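PDB 4ES8: Epf from Streptococcus pyogenes, which acts as a cell-surface adhesin that binds to cells through an N-terminal domain containing a carbohydrate-binding module. Local coordinates for residues T128-R132 and Q164-R169; I109-D113 and D240-E246; V73-Y77 and R88-T93. All coordinates share one frame; numbering follows the deposited sequence. Where two conformers were deposited one is given.

Contact 1. Residues T128-R132 and Q164-R169; sequences TVDYR and QGFKQR
The carbonyl oxygen of V129 collects three donors from the loop 164-169: the backbone N of K167 and two nitrogens of R169. The guanidinium grips it side-on, NE at 2.9 Å from V129 O and NH2 at 3.1 Å, with the oxygen 5° out of its plane. NE nevertheless comes from well above the carbonyl plane and so follows no lone pair. In return V129 N donates to K167 O at 2.9 Å with a nearly straight bond, making V129 and K167 an isolated antiparallel, hydrogen-bonded bridge. R169 runs extended from CG to NE past the Y131 ring, the two side chains sliding by in opposite directions. Its NE lies over one face of that ring toward the rim, the planes 39° apart, an off-centre cation-pi contact with CZ 4.7 Å from the ring centroid. F166 turns its ring face to D130, whose CB sits almost on the ring normal, 3.9 Å from the centroid, a CH-pi contact. D130 has CG anti to its own N (chi1 -167°), which brings OD1 to G165 N in a weak bond while OD2, on its syn side, forms a salt bridge with R132 NE at 2.8 Å. D130 thereby links R132 with R169, the latter pair long and charge-only. Q164 CB covers one face of the R132 guanidinium, and NE2 beyond it lies 2.9 Å from Y131 O, almost straight and in the carbonyl plane. In the second shell E150 binds both R132 and Q164, E162 pairs with R169 NH1, and Q120 holds the Y131 hydroxyl. Strand 127-135 is hydrogen-bonded to strand 186-194, whose L191 and K193 touch F166, while the Y131 ring packs on K174 and I176 of strand 172-180, in the domain's other sheet; the loop joins 154-159 to 172-180.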
ATOM      1  N   THR A 128       2.569  15.871  19.849  1.00  7.12           N
ATOM      2  CA  THR A 128       2.853  16.105  18.435  1.00  6.18           C
ATOM      3  C   THR A 128       2.811  14.733  17.768  1.00  8.06           C
ATOM      4  O   THR A 128       2.939  13.698  18.440  1.00  8.01           O
ATOM      5  CB  THR A 128       4.136  16.896  18.209  1.00 11.66           C
ATOM      6  OG1 THR A 128       5.204  16.258  18.921  1.00  9.31           O
ATOM      7  CG2 THR A 128       4.003  18.367  18.686  1.00  9.26           C
ATOM      8  N   VAL A 129       2.492  14.719  16.479  1.00  6.27           N
ATOM      9  CA  VAL A 129       2.188  13.495  15.757  1.00  5.45           C
ATOM     10  C   VAL A 129       2.965  13.405  14.457  1.00  7.52           C
ATOM     11  O   VAL A 129       3.186  14.416  13.771  1.00  7.38           O
ATOM     12  CB  VAL A 129       0.633  13.534  15.481  1.00  8.39           C
ATOM     13  CG1 VAL A 129       0.161  12.411  14.552  1.00  9.02           C
ATOM     14  CG2 VAL A 129      -0.166  13.511  16.790  1.00  8.53           C
ATOM     15  N   ASP A 130       3.305  12.167  14.084  1.00  5.21           N
ATOM     16  CA  ASP A 130       3.946  11.873  12.797  1.00  5.38           C
ATOM     17  C   ASP A 130       3.252  10.657  12.190  1.00  8.79           C
ATOM     18  O   ASP A 130       2.696   9.829  12.929  1.00  7.42           O
ATOM     19  CB  ASP A 130       5.464  11.619  12.954  1.00  6.79           C
ATOM     20  CG  ASP A 130       6.261  11.607  11.641  1.00  9.38           C
ATOM     21  OD1 ASP A 130       5.701  12.017  10.586  1.00  8.75           O
ATOM     22  OD2 ASP A 130       7.427  11.160  11.661  1.00 11.69           O
ATOM     23  N   TYR A 131       3.275  10.566  10.865  1.00  6.20           N
ATOM     24  CA  TYR A 131       2.708   9.433  10.106  1.00  6.78           C
ATOM     25  C   TYR A 131       3.793   8.903   9.190  1.00  9.83           C
ATOM     26  O   TYR A 131       4.370   9.674   8.420  1.00  9.50           O
ATOM     27  CB  TYR A 131       1.497   9.833   9.251  1.00  7.18           C
ATOM     28  CG  TYR A 131       0.429  10.674   9.922  1.00  6.12           C
ATOM     29  CD1 TYR A 131      -0.134  10.290  11.143  1.00  6.94           C
ATOM     30  CD2 TYR A 131      -0.106  11.790   9.284  1.00  6.38           C
ATOM     31  CE1 TYR A 131      -1.174  11.022  11.720  1.00  7.21           C
ATOM     32  CE2 TYR A 131      -1.140  12.523   9.849  1.00  7.51           C
ATOM     33  CZ  TYR A 131      -1.668  12.141  11.073  1.00  9.59           C
ATOM     34  OH  TYR A 131      -2.676  12.882  11.639  1.00  7.90           O
ATOM     35  N   ARG A 132       4.069   7.610   9.269  1.00  6.32           N
ATOM     36  CA  ARG A 132       5.095   7.023   8.428  1.00  6.88           C
ATOM     37  C   ARG A 132       4.639   5.723   7.845  1.00 10.32           C
ATOM     38  O   ARG A 132       3.672   5.150   8.330  1.00  9.14           O
ATOM     39  CB  ARG A 132       6.369   6.759   9.262  1.00  7.09           C
ATOM     40  CG  ARG A 132       7.078   8.007   9.805  1.00  9.58           C
ATOM     41  CD  ARG A 132       7.974   8.675   8.777  1.00  8.41           C
ATOM     42  NE  ARG A 132       8.445   9.956   9.303  1.00 10.13           N
ATOM     43  CZ  ARG A 132       9.201  10.792   8.607  1.00 13.11           C
ATOM     44  NH1 ARG A 132       9.535  10.506   7.349  1.00 12.59           N
ATOM     45  NH2 ARG A 132       9.600  11.942   9.146  1.00 12.34           N
ATOM     46  N   GLN A 164       5.538  15.368   6.885  1.00  8.52           N
ATOM     47  CA  GLN A 164       5.939  14.336   7.840  1.00  7.69           C
ATOM     48  C   GLN A 164       6.884  14.987   8.875  1.00 10.80           C
ATOM     49  O   GLN A 164       7.299  16.137   8.730  1.00 11.23           O
ATOM     50  CB  GLN A 164       6.597  13.143   7.137  1.00  7.48           C
ATOM     51  CG  GLN A 164       5.584  12.349   6.347  1.00  8.78           C
ATOM     52  CD  GLN A 164       6.252  11.226   5.614  1.00 12.98           C
ATOM     53  OE1 GLN A 164       6.951  11.456   4.616  1.00 12.03           O
ATOM     54  NE2 GLN A 164       6.059   9.998   6.109  1.00  8.51           N
ATOM     55  N   GLY A 165       7.183  14.244   9.924  1.00  8.37           N
ATOM     56  CA  GLY A 165       7.918  14.749  11.070  1.00  7.81           C
ATOM     57  C   GLY A 165       6.904  15.090  12.147  1.00  9.86           C
ATOM     58  O   GLY A 165       5.724  15.324  11.845  1.00  9.17           O
ATOM     59  N   PHE A 166       7.342  15.110  13.404  1.00  7.38           N
ATOM     60  CA  PHE A 166       6.421  15.400  14.502  1.00  6.70           C
ATOM     61  C   PHE A 166       5.983  16.845  14.475  1.00  8.74           C
ATOM     62  O   PHE A 166       6.816  17.761  14.550  1.00  9.11           O
ATOM     63  CB  PHE A 166       7.048  15.082  15.864  1.00  7.54           C
ATOM     64  CG  PHE A 166       7.166  13.601  16.124  1.00  8.08           C
ATOM     65  CD1 PHE A 166       6.091  12.884  16.636  1.00  9.42           C
ATOM     66  CD2 PHE A 166       8.337  12.919  15.820  1.00  9.21           C
ATOM     67  CE1 PHE A 166       6.191  11.509  16.849  1.00  8.70           C
ATOM     68  CE2 PHE A 166       8.449  11.544  16.070  1.00  9.71           C
ATOM     69  CZ  PHE A 166       7.363  10.846  16.566  1.00  8.19           C
ATOM     70  N   LYS A 167       4.671  17.042  14.416  1.00  8.59           N
ATOM     71  CA  LYS A 167       4.063  18.370  14.342  1.00  9.10           C
ATOM     72  C   LYS A 167       2.716  18.371  15.014  1.00 11.58           C
ATOM     73  O   LYS A 167       2.089  17.322  15.173  1.00  9.95           O
ATOM     74  CB  LYS A 167       3.822  18.746  12.843  1.00 12.04           C
ATOM     75  CG  LYS A 167       5.067  18.878  11.977  1.00 20.34           C
ATOM     76  CD  LYS A 167       4.765  19.625  10.706  1.00 18.37           C
ATOM     77  CE  LYS A 167       6.051  20.144  10.091  1.00 25.22           C
ATOM     78  NZ  LYS A 167       5.867  21.486   9.455  1.00 26.13           N
ATOM     79  N   GLN A 168       2.216  19.571  15.347  1.00  9.09           N
ATOM     80  CA  GLN A 168       0.816  19.705  15.704  1.00  8.72           C
ATOM     81  C   GLN A 168       0.022  19.560  14.390  1.00 11.63           C
ATOM     82  O   GLN A 168       0.501  20.019  13.339  1.00 11.34           O
ATOM     83  CB  GLN A 168       0.548  21.088  16.337  1.00  9.40           C
ATOM     84  CG  GLN A 168       1.142  21.251  17.718  1.00 13.28           C
ATOM     85  CD  GLN A 168       0.536  22.481  18.362  1.00 29.52           C
ATOM     86  OE1 GLN A 168       0.656  23.599  17.858  1.00 27.86           O
ATOM     87  NE2 GLN A 168      -0.184  22.288  19.449  1.00 26.05           N
ATOM     88  N   ARG A 169      -1.135  18.896  14.410  1.00  8.87           N
ATOM     89  CA  ARG A 169      -1.921  18.711  13.200  1.00  7.55           C
ATOM     90  C   ARG A 169      -3.375  19.039  13.444  1.00 10.12           C
ATOM     91  O   ARG A 169      -3.862  18.870  14.571  1.00  9.98           O
ATOM     92  CB  ARG A 169      -1.821  17.239  12.699  1.00  8.63           C
ATOM     93  CG  ARG A 169      -0.389  16.809  12.396  1.00 10.53           C
ATOM     94  CD  ARG A 169      -0.285  15.389  11.858  1.00  7.87           C
ATOM     95  NE  ARG A 169       1.141  15.065  11.779  1.00  7.42           N
ATOM     96  CZ  ARG A 169       1.920  15.340  10.735  1.00  9.63           C
ATOM     97  NH1 ARG A 169       1.386  15.767   9.589  1.00  8.26           N
ATOM     98  NH2 ARG A 169       3.225  15.113  10.797  1.00  8.47           N
TER

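Contact 2. Residues I109-D113 and D240-E246; sequences IKDHD and DGRTNFE
D111 and N244 meet at their CB atoms, 3.8 Å apart, and each side chain reaches for the other segment's backbone. With CG anti to its N (chi1 -161°), D111 presents OD2 to two successive amides: T243 N at 2.6 Å, nearly in line with the C-O bond, and N244 N at 2.9 Å, on the anti lone pair. N244 answers through ND2, which donates to K110 O at 2.9 Å and, almost in its amide plane, to E246 OE1. Its OD1 accepts from E246 N in an Asx turn and also from D268 N, so both ends of the amide are engaged and its rotation is fixed. I109 CG2 lies 3.4 Å from E246 OE1 and over one face of the H112 ring. That imidazole uses its edge: NE2 donates to E246 O at 2.8 Å, the oxygen 6° out of the ring plane, while ND1 is held by D213. At the far end D113 and D240 bring like charges within 4.0 Å (OD2 to OD2), bridged by a water that donates to both; D113 OD1 pairs with R179, and D240 OD2 also bonds N216 ND2. The contact joins the type II turn before strand 113-123 to the loop before strand 248-253, packing the two-sheet part, probably the carbohydrate-binding module, against the four-stranded part, probably the fibronectin-like one. From strand 172-180, R179 also donates to D240 O, joining both loops.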
ATOM      1  N   ILE A 109       1.582  -5.432  -3.463  1.00  7.31           N
ATOM      2  CA  ILE A 109       2.351  -5.762  -4.662  1.00  7.41           C
ATOM      3  C   ILE A 109       3.501  -4.782  -4.781  1.00  9.55           C
ATOM      4  O   ILE A 109       3.326  -3.583  -4.559  1.00  9.50           O
ATOM      5  CB  ILE A 109       1.441  -5.738  -5.921  1.00  9.98           C
ATOM      6  CG1 ILE A 109       0.398  -6.873  -5.818  1.00  9.48           C
ATOM      7  CG2 ILE A 109       2.269  -5.888  -7.228  1.00 11.57           C
ATOM      8  CD1 ILE A 109      -0.761  -6.731  -6.829  1.00 11.56           C
ATOM      9  N   LYS A 110       4.684  -5.293  -5.164  1.00  9.71           N
ATOM     10  CA  LYS A 110       5.862  -4.440  -5.357  1.00  8.79           C
ATOM     11  C   LYS A 110       5.598  -3.437  -6.474  1.00 10.73           C
ATOM     12  O   LYS A 110       5.065  -3.810  -7.527  1.00  9.95           O
ATOM     13  CB  LYS A 110       7.066  -5.318  -5.739  1.00 10.21           C
ATOM     14  CG  LYS A 110       8.381  -4.527  -5.888  1.00 15.42           C
ATOM     15  CD  LYS A 110       9.591  -5.419  -6.199  1.00 19.69           C
ATOM     16  CE  LYS A 110       9.594  -5.942  -7.624  1.00 34.21           C
ATOM     17  NZ  LYS A 110      10.862  -6.668  -7.946  1.00 38.70           N
ATOM     18  N   ASP A 111       5.967  -2.167  -6.240  1.00  7.85           N
ATOM     19  CA  ASP A 111       5.915  -1.108  -7.237  1.00  8.93           C
ATOM     20  C   ASP A 111       4.476  -0.718  -7.638  1.00 14.17           C
ATOM     21  O   ASP A 111       4.262  -0.190  -8.717  1.00 17.02           O
ATOM     22  CB  ASP A 111       6.756  -1.490  -8.475  1.00 10.65           C
ATOM     23  CG  ASP A 111       7.162  -0.351  -9.380  1.00 16.13           C
ATOM     24  OD1 ASP A 111       7.531   0.723  -8.857  1.00 11.67           O
ATOM     25  OD2 ASP A 111       7.179  -0.559 -10.608  1.00 16.51           O
ATOM     26  N   HIS A 112       3.502  -0.945  -6.743  1.00  9.50           N
ATOM     27  CA  HIS A 112       2.137  -0.473  -6.927  1.00  7.85           C
ATOM     28  C   HIS A 112       1.977   0.784  -6.062  1.00  9.77           C
ATOM     29  O   HIS A 112       2.776   1.003  -5.135  1.00 10.26           O
ATOM     30  CB  HIS A 112       1.135  -1.567  -6.527  1.00  7.88           C
ATOM     31  CG  HIS A 112       0.684  -2.454  -7.657  1.00  9.04           C
ATOM     32  ND1 HIS A 112      -0.620  -2.928  -7.710  1.00  9.74           N
ATOM     33  CD2 HIS A 112       1.373  -2.949  -8.717  1.00  9.70           C
ATOM     34  CE1 HIS A 112      -0.688  -3.705  -8.782  1.00  9.42           C
ATOM     35  NE2 HIS A 112       0.497  -3.769  -9.416  1.00  9.28           N
ATOM     36  N   ASP A 113       0.969   1.601  -6.374  1.00  6.91           N
ATOM     37  CA  ASP A 113       0.654   2.833  -5.661  1.00  6.63           C
ATOM     38  C   ASP A 113      -0.537   2.599  -4.756  1.00  8.89           C
ATOM     39  O   ASP A 113      -1.512   1.947  -5.180  1.00  9.51           O
ATOM     40  CB  ASP A 113       0.355   3.948  -6.664  1.00  8.93           C
ATOM     41  CG  ASP A 113       1.571   4.346  -7.474  1.00 15.69           C
ATOM     42  OD1 ASP A 113       2.641   4.473  -6.895  1.00 16.04           O
ATOM     43  OD2 ASP A 113       1.452   4.465  -8.698  1.00 19.72           O
ATOM     44  N   ASP A 240       3.866   7.004 -15.355  1.00 12.07           N
ATOM     45  CA  ASP A 240       4.261   7.415 -13.993  1.00 11.75           C
ATOM     46  C   ASP A 240       5.430   6.568 -13.388  1.00 15.61           C
ATOM     47  O   ASP A 240       5.655   6.586 -12.169  1.00 15.00           O
ATOM     48  CB  ASP A 240       3.054   7.457 -13.052  1.00 14.24           C
ATOM     49  CG  ASP A 240       2.376   6.136 -12.805  1.00 19.33           C
ATOM     50  OD1 ASP A 240       3.009   5.087 -13.055  1.00 19.35           O
ATOM     51  OD2 ASP A 240       1.230   6.150 -12.318  1.00 24.84           O
ATOM     52  N   GLY A 241       6.197   5.909 -14.243  1.00 14.02           N
ATOM     53  CA  GLY A 241       7.416   5.246 -13.804  1.00 13.43           C
ATOM     54  C   GLY A 241       7.309   3.843 -13.257  1.00 13.57           C
ATOM     55  O   GLY A 241       8.325   3.307 -12.808  1.00 13.14           O
ATOM     56  N   ARG A 242       6.104   3.227 -13.300  1.00 11.59           N
ATOM     57  CA  ARG A 242       5.927   1.820 -12.903  0.50 11.49           C
ATOM     58  C   ARG A 242       6.806   0.932 -13.755  1.00 13.61           C
ATOM     59  O   ARG A 242       6.834   1.130 -14.984  1.00 14.64           O
ATOM     60  CB  ARG A 242       4.478   1.347 -13.161  0.50 13.37           C
ATOM     61  CG  ARG A 242       3.385   1.675 -12.188  0.50 18.21           C
ATOM     62  CD  ARG A 242       2.131   0.945 -12.686  0.50 12.95           C
ATOM     63  NE  ARG A 242       2.144  -0.505 -12.438  0.50 11.08           N
ATOM     64  CZ  ARG A 242       1.210  -1.351 -12.878  0.50  7.05           C
ATOM     65  NH1 ARG A 242       0.184  -0.907 -13.586  0.50  3.70           N
ATOM     66  NH2 ARG A 242       1.284  -2.644 -12.585  0.50  6.40           N
ATOM     67  N   THR A 243       7.440  -0.079 -13.180  1.00 12.34           N
ATOM     68  CA  THR A 243       8.225  -1.048 -13.947  1.00 11.74           C
ATOM     69  C   THR A 243       7.695  -2.460 -13.671  1.00 14.53           C
ATOM     70  O   THR A 243       7.959  -3.361 -14.481  1.00 16.71           O
ATOM     71  CB  THR A 243       9.726  -0.923 -13.688  1.00 19.56           C
ATOM     72  OG1 THR A 243      10.007  -1.233 -12.324  1.00 18.84           O
ATOM     73  CG2 THR A 243      10.287   0.453 -14.090  1.00 20.08           C
ATOM     74  N   ASN A 244       6.937  -2.664 -12.574  1.00 10.29           N
ATOM     75  CA  ASN A 244       6.329  -3.975 -12.334  1.00 10.24           C
ATOM     76  C   ASN A 244       4.899  -3.909 -12.829  1.00 10.59           C
ATOM     77  O   ASN A 244       4.056  -3.309 -12.158  1.00 10.61           O
ATOM     78  CB  ASN A 244       6.371  -4.400 -10.844  1.00  9.61           C
ATOM     79  CG  ASN A 244       5.704  -5.743 -10.612  1.00 15.39           C
ATOM     80  OD1 ASN A 244       5.540  -6.540 -11.544  1.00  9.95           O
ATOM     81  ND2 ASN A 244       5.318  -6.057  -9.372  1.00 10.49           N
ATOM     82  N   PHE A 245       4.617  -4.525 -13.989  1.00  9.39           N
ATOM     83  CA  PHE A 245       3.277  -4.440 -14.558  1.00  9.53           C
ATOM     84  C   PHE A 245       2.338  -5.518 -14.030  1.00 11.27           C
ATOM     85  O   PHE A 245       1.211  -5.627 -14.508  1.00 12.02           O
ATOM     86  CB  PHE A 245       3.338  -4.435 -16.088  1.00 11.84           C
ATOM     87  CG  PHE A 245       4.115  -3.242 -16.589  1.00 14.20           C
ATOM     88  CD1 PHE A 245       3.777  -1.955 -16.191  1.00 17.74           C
ATOM     89  CD2 PHE A 245       5.193  -3.409 -17.446  1.00 18.42           C
ATOM     90  CE1 PHE A 245       4.498  -0.846 -16.656  1.00 20.23           C
ATOM     91  CE2 PHE A 245       5.912  -2.293 -17.920  1.00 21.50           C
ATOM     92  CZ  PHE A 245       5.557  -1.028 -17.514  1.00 19.43           C
ATOM     93  N   GLU A 246       2.782  -6.252 -12.983  1.00  9.14           N
ATOM     94  CA  GLU A 246       1.984  -7.277 -12.312  1.00  9.09           C
ATOM     95  C   GLU A 246       0.560  -6.807 -12.036  1.00 11.00           C
ATOM     96  O   GLU A 246       0.352  -5.702 -11.498  1.00 10.58           O
ATOM     97  CB  GLU A 246       2.669  -7.608 -10.984  1.00  9.73           C
ATOM     98  CG  GLU A 246       2.015  -8.706 -10.181  1.00  9.71           C
ATOM     99  CD  GLU A 246       2.769  -9.086  -8.919  1.00 12.52           C
ATOM    100  OE1 GLU A 246       3.840  -8.503  -8.636  1.00 12.12           O
ATOM    101  OE2 GLU A 246       2.247  -9.948  -8.185  1.00 17.58           O
TER
HETATM  102  O   HOH W   1       4.871  -8.093  -6.148  1.00 12.95           O
HETATM  103  O   HOH W   2       9.144   1.931 -10.482  1.00 17.04           O
HETATM  104  O   HOH W   3       0.247   4.303 -10.874  1.00 18.61           O

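Contact 3. Residues V73-Y77 and R88-T93. With ACT (acetate ion), chain E.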
ATOM      1  N   VAL A  73       6.229   0.128  34.357  1.00 12.64           N
ATOM      2  CA  VAL A  73       6.515   1.561  34.390  0.50 11.80           C
ATOM      3  C   VAL A  73       5.222   2.417  34.373  1.00 15.02           C
ATOM      4  O   VAL A  73       5.200   3.444  35.061  1.00 14.37           O
ATOM      5  CB  VAL A  73       7.543   1.967  33.303  0.50 15.39           C
ATOM      6  CG1 VAL A  73       7.082   1.612  31.896  0.50 13.84           C
ATOM      7  CG2 VAL A  73       7.979   3.423  33.419  0.50 15.85           C
ATOM      8  N   LYS A  74       4.162   2.010  33.630  1.00 11.21           N
ATOM      9  CA  LYS A  74       2.871   2.730  33.642  1.00 10.93           C
ATOM     10  C   LYS A  74       3.001   4.237  33.271  1.00 14.26           C
ATOM     11  O   LYS A  74       2.208   5.074  33.753  1.00 13.46           O
ATOM     12  CB  LYS A  74       2.166   2.596  35.033  1.00 12.50           C
ATOM     13  CG  LYS A  74       2.056   1.168  35.552  1.00 17.48           C
ATOM     14  CD  LYS A  74       1.252   1.119  36.852  1.00 27.60           C
ATOM     15  CE  LYS A  74       1.882   0.222  37.881  1.00 49.09           C
ATOM     16  NZ  LYS A  74       1.085   0.204  39.141  1.00 58.17           N
ATOM     17  N   ASP A  75       3.943   4.577  32.374  1.00 10.32           N
ATOM     18  CA  ASP A  75       4.113   5.954  31.890  1.00  9.98           C
ATOM     19  C   ASP A  75       3.098   6.228  30.776  1.00 13.95           C
ATOM     20  O   ASP A  75       2.463   7.286  30.762  1.00 15.30           O
ATOM     21  CB  ASP A  75       5.550   6.232  31.408  1.00 11.58           C
ATOM     22  CG  ASP A  75       6.197   5.160  30.544  1.00  9.75           C
ATOM     23  OD1 ASP A  75       5.514   4.144  30.231  1.00 10.33           O
ATOM     24  OD2 ASP A  75       7.380   5.331  30.176  1.00 14.14           O
ATOM     25  N   SER A  76       2.892   5.253  29.889  1.00  8.91           N
ATOM     26  CA  SER A  76       1.901   5.362  28.838  1.00  7.84           C
ATOM     27  C   SER A  76       0.903   4.233  28.987  1.00 11.40           C
ATOM     28  O   SER A  76       1.229   3.171  29.548  1.00 11.10           O
ATOM     29  CB  SER A  76       2.560   5.334  27.453  1.00  9.25           C
ATOM     30  OG  SER A  76       3.489   4.256  27.349  1.00  9.89           O
ATOM     31  N   TYR A  77      -0.337   4.488  28.559  1.00  6.83           N
ATOM     32  CA  TYR A  77      -1.379   3.486  28.433  1.00  6.43           C
ATOM     33  C   TYR A  77      -1.792   3.485  26.990  1.00  9.98           C
ATOM     34  O   TYR A  77      -1.681   4.519  26.322  1.00  9.24           O
ATOM     35  CB  TYR A  77      -2.604   3.810  29.335  1.00  7.17           C
ATOM     36  CG  TYR A  77      -2.382   3.553  30.812  1.00  8.38           C
ATOM     37  CD1 TYR A  77      -1.442   4.287  31.539  1.00 10.61           C
ATOM     38  CD2 TYR A  77      -3.157   2.623  31.498  1.00  9.76           C
ATOM     39  CE1 TYR A  77      -1.240   4.052  32.906  1.00 10.07           C
ATOM     40  CE2 TYR A  77      -2.978   2.396  32.864  1.00  9.95           C
ATOM     41  CZ  TYR A  77      -2.020   3.111  33.560  1.00 12.68           C
ATOM     42  OH  TYR A  77      -1.832   2.853  34.907  1.00 15.00           O
ATOM     43  N   ARG A  88      -2.194   7.232  25.708  1.00  6.47           N
ATOM     44  CA  ARG A  88      -2.379   8.141  26.835  1.00  6.56           C
ATOM     45  C   ARG A  88      -1.037   8.309  27.497  1.00 10.94           C
ATOM     46  O   ARG A  88      -0.392   7.303  27.826  1.00 10.08           O
ATOM     47  CB  ARG A  88      -3.414   7.602  27.834  1.00  9.34           C
ATOM     48  CG  ARG A  88      -3.395   8.344  29.177  1.00 10.36           C
ATOM     49  CD  ARG A  88      -4.577   7.970  30.057  1.00  9.64           C
ATOM     50  NE  ARG A  88      -5.818   8.455  29.478  1.00 10.12           N
ATOM     51  CZ  ARG A  88      -7.024   8.091  29.897  1.00 15.03           C
ATOM     52  NH1 ARG A  88      -7.156   7.300  30.963  1.00 13.75           N
ATOM     53  NH2 ARG A  88      -8.107   8.547  29.289  1.00 11.24           N
ATOM     54  N   TYR A  89      -0.594   9.552  27.660  1.00  7.27           N
ATOM     55  CA  TYR A  89       0.665   9.870  28.368  1.00  6.17           C
ATOM     56  C   TYR A  89       0.322  10.336  29.789  1.00 11.41           C
ATOM     57  O   TYR A  89      -0.522  11.228  29.968  1.00  9.26           O
ATOM     58  CB  TYR A  89       1.463  10.948  27.631  1.00  7.04           C
ATOM     59  CG  TYR A  89       1.896  10.527  26.251  1.00  7.01           C
ATOM     60  CD1 TYR A  89       1.048  10.679  25.154  1.00  8.65           C
ATOM     61  CD2 TYR A  89       3.138   9.931  26.041  1.00  7.58           C
ATOM     62  CE1 TYR A  89       1.434  10.269  23.877  1.00  7.66           C
ATOM     63  CE2 TYR A  89       3.539   9.533  24.771  1.00  8.44           C
ATOM     64  CZ  TYR A  89       2.685   9.706  23.692  1.00  9.83           C
ATOM     65  OH  TYR A  89       3.081   9.312  22.439  1.00  8.43           O
ATOM     66  N   LYS A  90       0.914   9.689  30.796  1.00  9.79           N
ATOM     67  CA  LYS A  90       0.648  10.016  32.197  1.00  8.96           C
ATOM     68  C   LYS A  90       1.642  11.031  32.718  1.00 11.30           C
ATOM     69  O   LYS A  90       2.715  11.199  32.153  1.00 10.63           O
ATOM     70  CB  LYS A  90       0.708   8.734  33.074  1.00 10.40           C
ATOM     71  CG  LYS A  90      -0.176   7.581  32.573  1.00 12.72           C
ATOM     72  CD  LYS A  90      -1.665   7.839  32.766  1.00 13.29           C
ATOM     73  CE  LYS A  90      -2.073   7.792  34.231  1.00 13.73           C
ATOM     74  NZ  LYS A  90      -3.545   8.033  34.406  1.00 15.14           N
ATOM     75  N   THR A  91       1.334  11.653  33.875  1.00  8.34           N
ATOM     76  CA  THR A  91       2.234  12.630  34.473  1.00  7.33           C
ATOM     77  C   THR A  91       3.589  12.008  34.867  1.00 13.45           C
ATOM     78  O   THR A  91       4.560  12.749  34.992  1.00 15.98           O
ATOM     79  CB  THR A  91       1.596  13.303  35.714  1.00 12.59           C
ATOM     80  OG1 THR A  91       1.343  12.311  36.695  1.00 12.61           O
ATOM     81  CG2 THR A  91       0.314  14.039  35.394  1.00 12.78           C
ATOM     82  N   SER A  92       3.643  10.679  35.096  1.00 11.87           N
ATOM     83  CA  SER A  92       4.904  10.028  35.487  1.00 12.40           C
ATOM     84  C   SER A  92       5.848   9.818  34.285  1.00 15.35           C
ATOM     85  O   SER A  92       7.002   9.425  34.483  1.00 15.03           O
ATOM     86  CB  SER A  92       4.617   8.703  36.177  1.00 14.08           C
ATOM     87  OG  SER A  92       3.882   7.843  35.330  1.00 15.55           O
ATOM     88  N   THR A  93       5.370  10.079  33.038  1.00 10.24           N
ATOM     89  CA  THR A  93       6.194   9.961  31.828  1.00  9.32           C
ATOM     90  C   THR A  93       7.460  10.790  31.958  1.00 14.47           C
ATOM     91  O   THR A  93       7.388  11.937  32.399  1.00 13.52           O
ATOM     92  CB  THR A  93       5.391  10.498  30.605  1.00 11.23           C
ATOM     93  OG1 THR A  93       4.241   9.684  30.383  1.00 13.33           O
ATOM     94  CG2 THR A  93       6.209  10.527  29.311  1.00 14.58           C
TER
HETATM   95  C   ACT E 503      -5.549   5.137  33.535  1.00 26.59           C
HETATM   96  O   ACT E 503      -5.066   4.729  34.613  1.00 27.59           O
HETATM   97  OXT ACT E 503      -5.342   6.308  33.137  1.00 23.21           O
HETATM   98  CH3 ACT E 503      -6.514   4.212  32.807  1.00 26.30           C
HETATM   99  O   HOH W   4       5.832   6.087  34.916  1.00 19.81           O
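Y77 and R88 form an antiparallel hydrogen-bonded pair, with Y77 N to R88 O at 2.9 Å and R88 N to Y77 O at 2.8 Å, and S76 faces Y89 as the non-hydrogen-bonded pair beside it. The next bond is K90 N to D75 O at 2.9 Å, and these backbone bonds make the tight part of the contact. D75 packs its CB against T93, and its OD1 accepts from S76 N from above the carboxylate plane as well as from H70. On the far segment T93 folds back on its own turn: OG1, anti to the carbonyl carbon (chi1 -64°), reaches K90 O in the carbonyl plane, an oxygen that T93 N also holds in the type I turn K90-T93. S76, Y77, R88 and Y89 belong to the beta hairpin of strands 76-80 and 84-89, near one border of a seven-stranded antiparallel sheet, with 68-69 outside it and 202-213 continuing beyond 84-89; D75 and K90-T93 are the loop ends just beyond the hairpin strands. S76 and Y89 point to the face covered by strand 97-105, where Y97 meets both; Y77 and R88 occupy the other face. On that side the contact is completed by an acetate, probably from the crystallisation liquor. Its carbon lies over one face of the Y77 ring, offset toward the rim. The acetate OXT takes R88 NH1 at 3.0 Å and K90 NZ at 2.8 Å. K90 reaches it by bending at chi2 and chi3 (-71° and -70°), which lays CG and CD against the Y77 ring at CD1 and CE1. D203 and D201 are the protein's own partners of R88 NE and K90 NZ. At the exposed turn end, V73 O and S92 OG meet through a water instead of touching directly.

How the contacts relate
From the N terminus, contact 3 comes first: segments 73-77 and 88-93 close the short hairpin of strands 76-80 and 84-89. The chain then passes through strand 97-105 to 109-113, where contact 2 opens; it closes only at 240-246, after a loop of 126 residues. Contact 1 opens and closes within that span, folding the loop 164-169 back onto strand 127-135. Contact 3 is in series with both others, and no pair crosses. Contacts 1 and 3 lie in the two-sheet domain, their nearest atoms about 6 Å apart, whereas contact 2 ties that domain to the four-stranded domain that follows it, its centre about 43 Å from that of contact 3.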